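Local coordinates for protein archaeosine synthase (Pyrobaculum calidifontis, PDB 5K0P) that converts the nitrile of preQ0-modified tRNA to the formamidine of archaeosine, using free ammonium, as a tunnel-fold homodecamer, at residues A[30-35]-A[84-89]; A[8-13]-A[35-40]. All coordinates share one frame; numbering follows the deposited sequence. Where two conformers were deposited one is given.

Interaction 1: residues A[30-35]-A[84-89]; sequences FEVSVE and VTVKSY
E31 and S33 pair with K87 and T85 through four backbone hydrogen bonds, which join segment 30-35 of strand 27-37 to segment 84-89 of strand 81-90 in antiparallel register. E31 N reaches K87 O at 2.9 Å and S33 N reaches T85 O at 2.8 Å; the return bonds run from K87 N and T85 N. At the non-hydrogen-bonded pair V32–V86 between them, V32 CA makes a CA-H...O contact of 3.2 Å to T85 O.

Apolar contacts fill the face of V32, V34, V84 and V86. V32 CG2 meets V84 CG1 at 4.0 Å, while V34 and V84 stand alongside each other and touch through their CG2 methyls. V86 CG1 approaches the F30 ring obliquely, 3.9 Å from F30 CB. Helices 62-77 (L69 on V32, A66 on V86) and 45-53 (V52 on V32, F48 on V34) cover this face.

The face of E31, S33, T85 and K87 is polar. The E31 and K87 chains run side by side, but E31 OE1 lies 4.2 Å from K87 NZ, too far for a salt bridge. A water donates to S33 O and also bonds T85 OG1.

In this inner strand pair of the tunnel-fold sheet, S88 OG is hydrogen-bonded to substrate-binding H62, which F30 meets edge-to-face. The chemistry is thus two-sided: valines face the helices, whereas the E31–K87 attraction is probably modest, both being only partly exposed.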
loop_
_atom_site.group_PDB
_atom_site.type_symbol
_atom_site.label_atom_id
_atom_site.label_comp_id
_atom_site.label_asym_id
_atom_site.label_seq_id
_atom_site.Cartn_x
_atom_site.Cartn_y
_atom_site.Cartn_z
ATOM N N PHE A 30 22.171 4.035 4.565
ATOM C CA PHE A 30 21.588 4.588 3.377
ATOM C C PHE A 30 21.036 3.584 2.404
ATOM O O PHE A 30 21.392 2.411 2.431
ATOM C CB PHE A 30 22.540 5.573 2.632
ATOM C CG PHE A 30 23.830 4.994 2.135
ATOM C CD1 PHE A 30 23.907 4.418 0.940
ATOM C CD2 PHE A 30 24.974 5.051 2.920
ATOM C CE1 PHE A 30 25.099 3.901 0.456
ATOM C CE2 PHE A 30 26.164 4.528 2.512
ATOM C CZ PHE A 30 26.260 3.947 1.239
ATOM N N GLU A 31 20.156 4.093 1.521
ATOM C CA GLU A 31 19.805 3.409 0.340
ATOM C C GLU A 31 20.406 4.174 -0.872
ATOM O O GLU A 31 20.277 5.358 -0.994
ATOM C CB GLU A 31 18.244 3.315 0.294
ATOM C CG GLU A 31 17.833 2.437 -0.879
ATOM C CD GLU A 31 16.383 2.605 -1.296
ATOM O OE1 GLU A 31 16.025 3.662 -1.957
ATOM O OE2 GLU A 31 15.635 1.643 -0.995
ATOM N N VAL A 32 21.030 3.470 -1.782
ATOM C CA VAL A 32 21.619 4.083 -2.960
ATOM C C VAL A 32 21.035 3.496 -4.212
ATOM O O VAL A 32 20.864 2.257 -4.309
ATOM C CB VAL A 32 23.146 4.004 -2.931
ATOM C CG1 VAL A 32 23.676 2.556 -2.858
ATOM C CG2 VAL A 32 23.747 4.688 -4.174
ATOM N N SER A 33 20.693 4.381 -5.138
ATOM C CA SER A 33 20.117 4.015 -6.468
ATOM C C SER A 33 21.090 4.564 -7.502
ATOM O O SER A 33 21.457 5.711 -7.394
ATOM C CB SER A 33 18.743 4.662 -6.677
ATOM O OG SER A 33 17.839 4.090 -5.782
ATOM N N VAL A 34 21.527 3.732 -8.452
ATOM C CA VAL A 34 22.307 4.216 -9.586
ATOM C C VAL A 34 21.618 3.851 -10.868
ATOM O O VAL A 34 21.125 2.702 -11.062
ATOM C CB VAL A 34 23.739 3.677 -9.508
ATOM C CG1 VAL A 34 24.610 4.146 -10.642
ATOM C CG2 VAL A 34 24.315 4.067 -8.164
ATOM N N GLU A 35 21.614 4.802 -11.794
ATOM C CA GLU A 35 21.044 4.506 -13.104
ATOM C C GLU A 35 22.021 5.010 -14.118
ATOM O O GLU A 35 22.630 6.058 -13.899
ATOM C CB GLU A 35 19.632 5.047 -13.055
ATOM C CG GLU A 35 19.189 5.961 -14.074
ATOM C CD GLU A 35 17.803 6.567 -13.846
ATOM O OE1 GLU A 35 16.931 6.035 -13.076
ATOM O OE2 GLU A 35 17.644 7.608 -14.523
ATOM N N VAL A 84 23.246 9.020 -9.540
ATOM C CA VAL A 84 23.369 8.388 -8.258
ATOM C C VAL A 84 22.517 9.114 -7.239
ATOM O O VAL A 84 22.665 10.313 -7.088
ATOM C CB VAL A 84 24.808 8.458 -7.753
ATOM C CG1 VAL A 84 24.915 7.815 -6.360
ATOM C CG2 VAL A 84 25.768 7.793 -8.732
ATOM N N THR A 85 21.735 8.374 -6.460
ATOM C CA THR A 85 20.834 8.943 -5.528
ATOM C C THR A 85 21.036 8.206 -4.235
ATOM O O THR A 85 20.948 6.960 -4.213
ATOM C CB THR A 85 19.324 8.826 -5.939
ATOM O OG1 THR A 85 19.060 9.547 -7.194
ATOM C CG2 THR A 85 18.487 9.511 -4.851
ATOM N N VAL A 86 21.380 8.983 -3.196
ATOM C CA VAL A 86 21.637 8.471 -1.846
ATOM C C VAL A 86 20.579 9.004 -0.914
ATOM O O VAL A 86 20.469 10.218 -0.812
ATOM C CB VAL A 86 23.044 8.878 -1.366
ATOM C CG1 VAL A 86 23.274 8.420 0.056
ATOM C CG2 VAL A 86 24.097 8.385 -2.342
ATOM N N LYS A 87 19.832 8.091 -0.252
ATOM C CA LYS A 87 18.695 8.417 0.610
ATOM C C LYS A 87 19.051 7.966 2.004
ATOM O O LYS A 87 19.449 6.830 2.173
ATOM C CB LYS A 87 17.355 7.687 0.176
ATOM C CG LYS A 87 17.019 7.894 -1.300
ATOM C CD LYS A 87 15.629 7.364 -1.786
ATOM C CE LYS A 87 15.469 7.578 -3.304
ATOM N NZ LYS A 87 14.169 7.008 -3.772
ATOM N N SER A 88 18.979 8.869 2.976
ATOM C CA SER A 88 19.216 8.572 4.340
ATOM C C SER A 88 18.305 9.437 5.206
ATOM O O SER A 88 17.493 10.261 4.680
ATOM C CB SER A 88 20.697 8.802 4.689
ATOM O OG SER A 88 21.143 10.042 4.130
ATOM N N TYR A 89 18.451 9.242 6.517
ATOM C CA TYR A 89 17.560 9.784 7.513
ATOM C C TYR A 89 18.445 10.247 8.659
ATOM O O TYR A 89 19.205 9.455 9.243
ATOM C CB TYR A 89 16.580 8.683 7.932
ATOM C CG TYR A 89 15.480 9.153 8.822
ATOM C CD1 TYR A 89 14.656 10.185 8.418
ATOM C CD2 TYR A 89 15.213 8.539 10.060
ATOM C CE1 TYR A 89 13.616 10.630 9.207
ATOM C CE2 TYR A 89 14.164 8.982 10.863
ATOM C CZ TYR A 89 13.372 10.033 10.416
ATOM O OH TYR A 89 12.341 10.523 11.116
HETATM O O HOH W 1 19.672 7.554 -9.222
#

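Interaction 2: residues A[8-13]-A[35-40]; sequences PSLVRL and EYIPRG
V11 and Y36 form the hydrogen-bonded pair of an antiparallel ladder near the open end of the hairpin made by strands 10-20 and 27-37, at the margin of the chain and partly buried. V11 N donates to Y36 O at 2.9 Å, and Y36 N returns a bond to V11 O; both bonds are nearly straight. The next pair, R12 with E35, is non-hydrogen-bonded, and there E35 CA makes a CA-H...O contact with V11 O.

On the face of V11 and Y36 these two side chains lie side by side. Y36 CG sits between its own N and carbonyl carbon (chi1 76°), which lays the ring along V11, with Y36 CE1 3.6 Å from V11 CB. L13 CD1 comes in at the ring edge, and the phenol OH is hydrogen-bonded to L43 N. V11 CG2 also meets P38 CG at 4.0 Å, the two side chains crossing at about a right angle.

The other face carries a salt bridge. E35 OE1 comes over one face of the R12 guanidinium, its carboxylate plane turned 61° from it; the 2.4 Å between E35 OE1 and R12 NH2 is implausibly short, and R12 has two conformers, so its exact geometry is doubtful. E35 OE2 bonds Y81 OH. L10 CD1 rests 3.9 Å from I37 CG1.

Past the ladder a water donates to both P8 O and P38 O.

L10, R12 and L13 also pair with a strand of a neighbouring subunit, and S9 OG is hydrogen-bonded to E100 N of that subunit. L43, bonded by Y36, and I45, packed on L13, bind substrate. Strand 10-20, outermost in its own chain, is thus the junction through which the tunnel-fold sheet runs on.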
loop_
_atom_site.group_PDB
_atom_site.type_symbol
_atom_site.label_atom_id
_atom_site.label_comp_id
_atom_site.label_asym_id
_atom_site.label_seq_id
_atom_site.Cartn_x
_atom_site.Cartn_y
_atom_site.Cartn_z
ATOM N N PRO A 8 22.320 -3.081 -23.079
ATOM C CA PRO A 8 21.068 -2.427 -22.693
ATOM C C PRO A 8 21.030 -0.939 -22.970
ATOM O O PRO A 8 22.078 -0.294 -23.078
ATOM C CB PRO A 8 20.993 -2.649 -21.193
ATOM C CG PRO A 8 21.931 -3.750 -20.898
ATOM C CD PRO A 8 22.969 -3.760 -21.958
ATOM N N SER A 9 19.821 -0.418 -23.032
ATOM C CA SER A 9 19.557 0.994 -23.103
ATOM C C SER A 9 19.728 1.721 -21.772
ATOM O O SER A 9 20.079 2.891 -21.782
ATOM C CB SER A 9 18.130 1.251 -23.623
ATOM O OG SER A 9 17.932 0.600 -24.868
ATOM N N LEU A 10 19.430 1.063 -20.655
ATOM C CA LEU A 10 19.438 1.684 -19.329
ATOM C C LEU A 10 19.562 0.553 -18.305
ATOM O O LEU A 10 18.950 -0.494 -18.468
ATOM C CB LEU A 10 18.123 2.461 -19.019
ATOM C CG LEU A 10 18.142 3.340 -17.786
ATOM C CD1 LEU A 10 19.161 4.466 -18.017
ATOM C CD2 LEU A 10 16.819 4.005 -17.528
ATOM N N VAL A 11 20.387 0.763 -17.295
ATOM C CA VAL A 11 20.430 -0.129 -16.156
ATOM C C VAL A 11 20.176 0.670 -14.896
ATOM O O VAL A 11 20.675 1.775 -14.785
ATOM C CB VAL A 11 21.806 -0.813 -16.070
ATOM C CG1 VAL A 11 21.925 -1.697 -14.824
ATOM C CG2 VAL A 11 22.116 -1.642 -17.285
ATOM N N ARG A 12 19.386 0.096 -13.985
ATOM C CA ARG A 12 19.074 0.692 -12.709
ATOM C C ARG A 12 19.530 -0.292 -11.657
ATOM O O ARG A 12 19.182 -1.488 -11.731
ATOM C CB ARG A 12 17.579 1.008 -12.597
ATOM C CG ARG A 12 17.095 2.086 -13.599
ATOM C CD ARG A 12 15.637 2.633 -13.417
ATOM N NE ARG A 12 15.221 3.524 -14.517
ATOM C CZ ARG A 12 14.785 4.774 -14.368
ATOM N NH1 ARG A 12 14.505 5.483 -15.405
ATOM N NH2 ARG A 12 14.651 5.312 -13.189
ATOM N N LEU A 13 20.317 0.194 -10.703
ATOM C CA LEU A 13 20.757 -0.640 -9.545
ATOM C C LEU A 13 20.389 0.020 -8.268
ATOM O O LEU A 13 20.460 1.231 -8.183
ATOM C CB LEU A 13 22.238 -0.893 -9.571
ATOM C CG LEU A 13 22.745 -1.343 -10.894
ATOM C CD1 LEU A 13 24.249 -1.072 -11.001
ATOM C CD2 LEU A 13 22.385 -2.802 -11.110
ATOM N N GLU A 35 21.614 4.802 -11.794
ATOM C CA GLU A 35 21.044 4.506 -13.104
ATOM C C GLU A 35 22.021 5.010 -14.118
ATOM O O GLU A 35 22.630 6.058 -13.899
ATOM C CB GLU A 35 19.632 5.047 -13.055
ATOM C CG GLU A 35 19.189 5.961 -14.074
ATOM C CD GLU A 35 17.803 6.567 -13.846
ATOM O OE1 GLU A 35 16.931 6.035 -13.076
ATOM O OE2 GLU A 35 17.644 7.608 -14.523
ATOM N N TYR A 36 22.294 4.217 -15.135
ATOM C CA TYR A 36 23.205 4.600 -16.205
ATOM C C TYR A 36 22.937 3.985 -17.570
ATOM O O TYR A 36 22.268 2.981 -17.685
ATOM C CB TYR A 36 24.664 4.284 -15.757
ATOM C CG TYR A 36 25.019 2.846 -15.821
ATOM C CD1 TYR A 36 24.604 1.998 -14.834
ATOM C CD2 TYR A 36 25.753 2.327 -16.908
ATOM C CE1 TYR A 36 24.926 0.622 -14.904
ATOM C CE2 TYR A 36 26.082 0.953 -16.991
ATOM C CZ TYR A 36 25.651 0.108 -15.991
ATOM O OH TYR A 36 25.891 -1.279 -16.076
ATOM N N ILE A 37 23.473 4.617 -18.625
ATOM C CA ILE A 37 23.395 4.070 -19.978
ATOM C C ILE A 37 24.723 3.465 -20.304
ATOM O O ILE A 37 25.739 4.201 -20.337
ATOM C CB ILE A 37 23.079 5.137 -21.022
ATOM C CG1 ILE A 37 21.738 5.725 -20.698
ATOM C CG2 ILE A 37 23.063 4.535 -22.476
ATOM C CD1 ILE A 37 21.327 6.829 -21.597
ATOM N N PRO A 38 24.750 2.135 -20.569
ATOM C CA PRO A 38 25.992 1.484 -20.949
ATOM C C PRO A 38 26.431 1.986 -22.301
ATOM O O PRO A 38 25.547 2.324 -23.146
ATOM C CB PRO A 38 25.601 0.005 -21.057
ATOM C CG PRO A 38 24.413 -0.136 -20.169
ATOM C CD PRO A 38 23.666 1.158 -20.365
ATOM N N ARG A 39 27.779 2.064 -22.472
ATOM C CA ARG A 39 28.423 2.203 -23.778
ATOM C C ARG A 39 29.498 1.128 -23.933
ATOM O O ARG A 39 30.684 1.322 -23.574
ATOM C CB ARG A 39 29.045 3.604 -24.001
ATOM C CG ARG A 39 29.594 3.705 -25.451
ATOM C CD ARG A 39 30.585 4.843 -25.720
ATOM N NE ARG A 39 29.958 6.170 -25.731
ATOM C CZ ARG A 39 30.033 7.119 -24.775
ATOM N NH1 ARG A 39 29.368 8.270 -24.962
ATOM N NH2 ARG A 39 30.738 6.963 -23.641
ATOM N N GLY A 40 29.105 -0.023 -24.433
ATOM C CA GLY A 40 30.042 -1.169 -24.479
ATOM C C GLY A 40 30.765 -1.655 -23.205
ATOM O O GLY A 40 31.786 -2.387 -23.295
HETATM O O HOH W 2 23.287 1.484 -24.626
#

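From the N terminus, residues 8-13 open strand 10-20, and the chain turns back along strand 27-37 to reach 35-40, where interaction 2 closes the hairpin. The chain then passes through helices 45-53 and 62-77 before strand 81-90 returns to the other side of strand 27-37, and interaction 1 closes this longer loop. Segments 30-35 and 35-40 overlap at E35, and the two loops cross. With centres about 17 Å apart, the contacts are joined by a probable hydrogen bond from L13 N to V34 O. Together they tie three consecutive strands into one antiparallel sheet, with strand 27-37 between the subunit-joining strand 10-20 and strand 81-90.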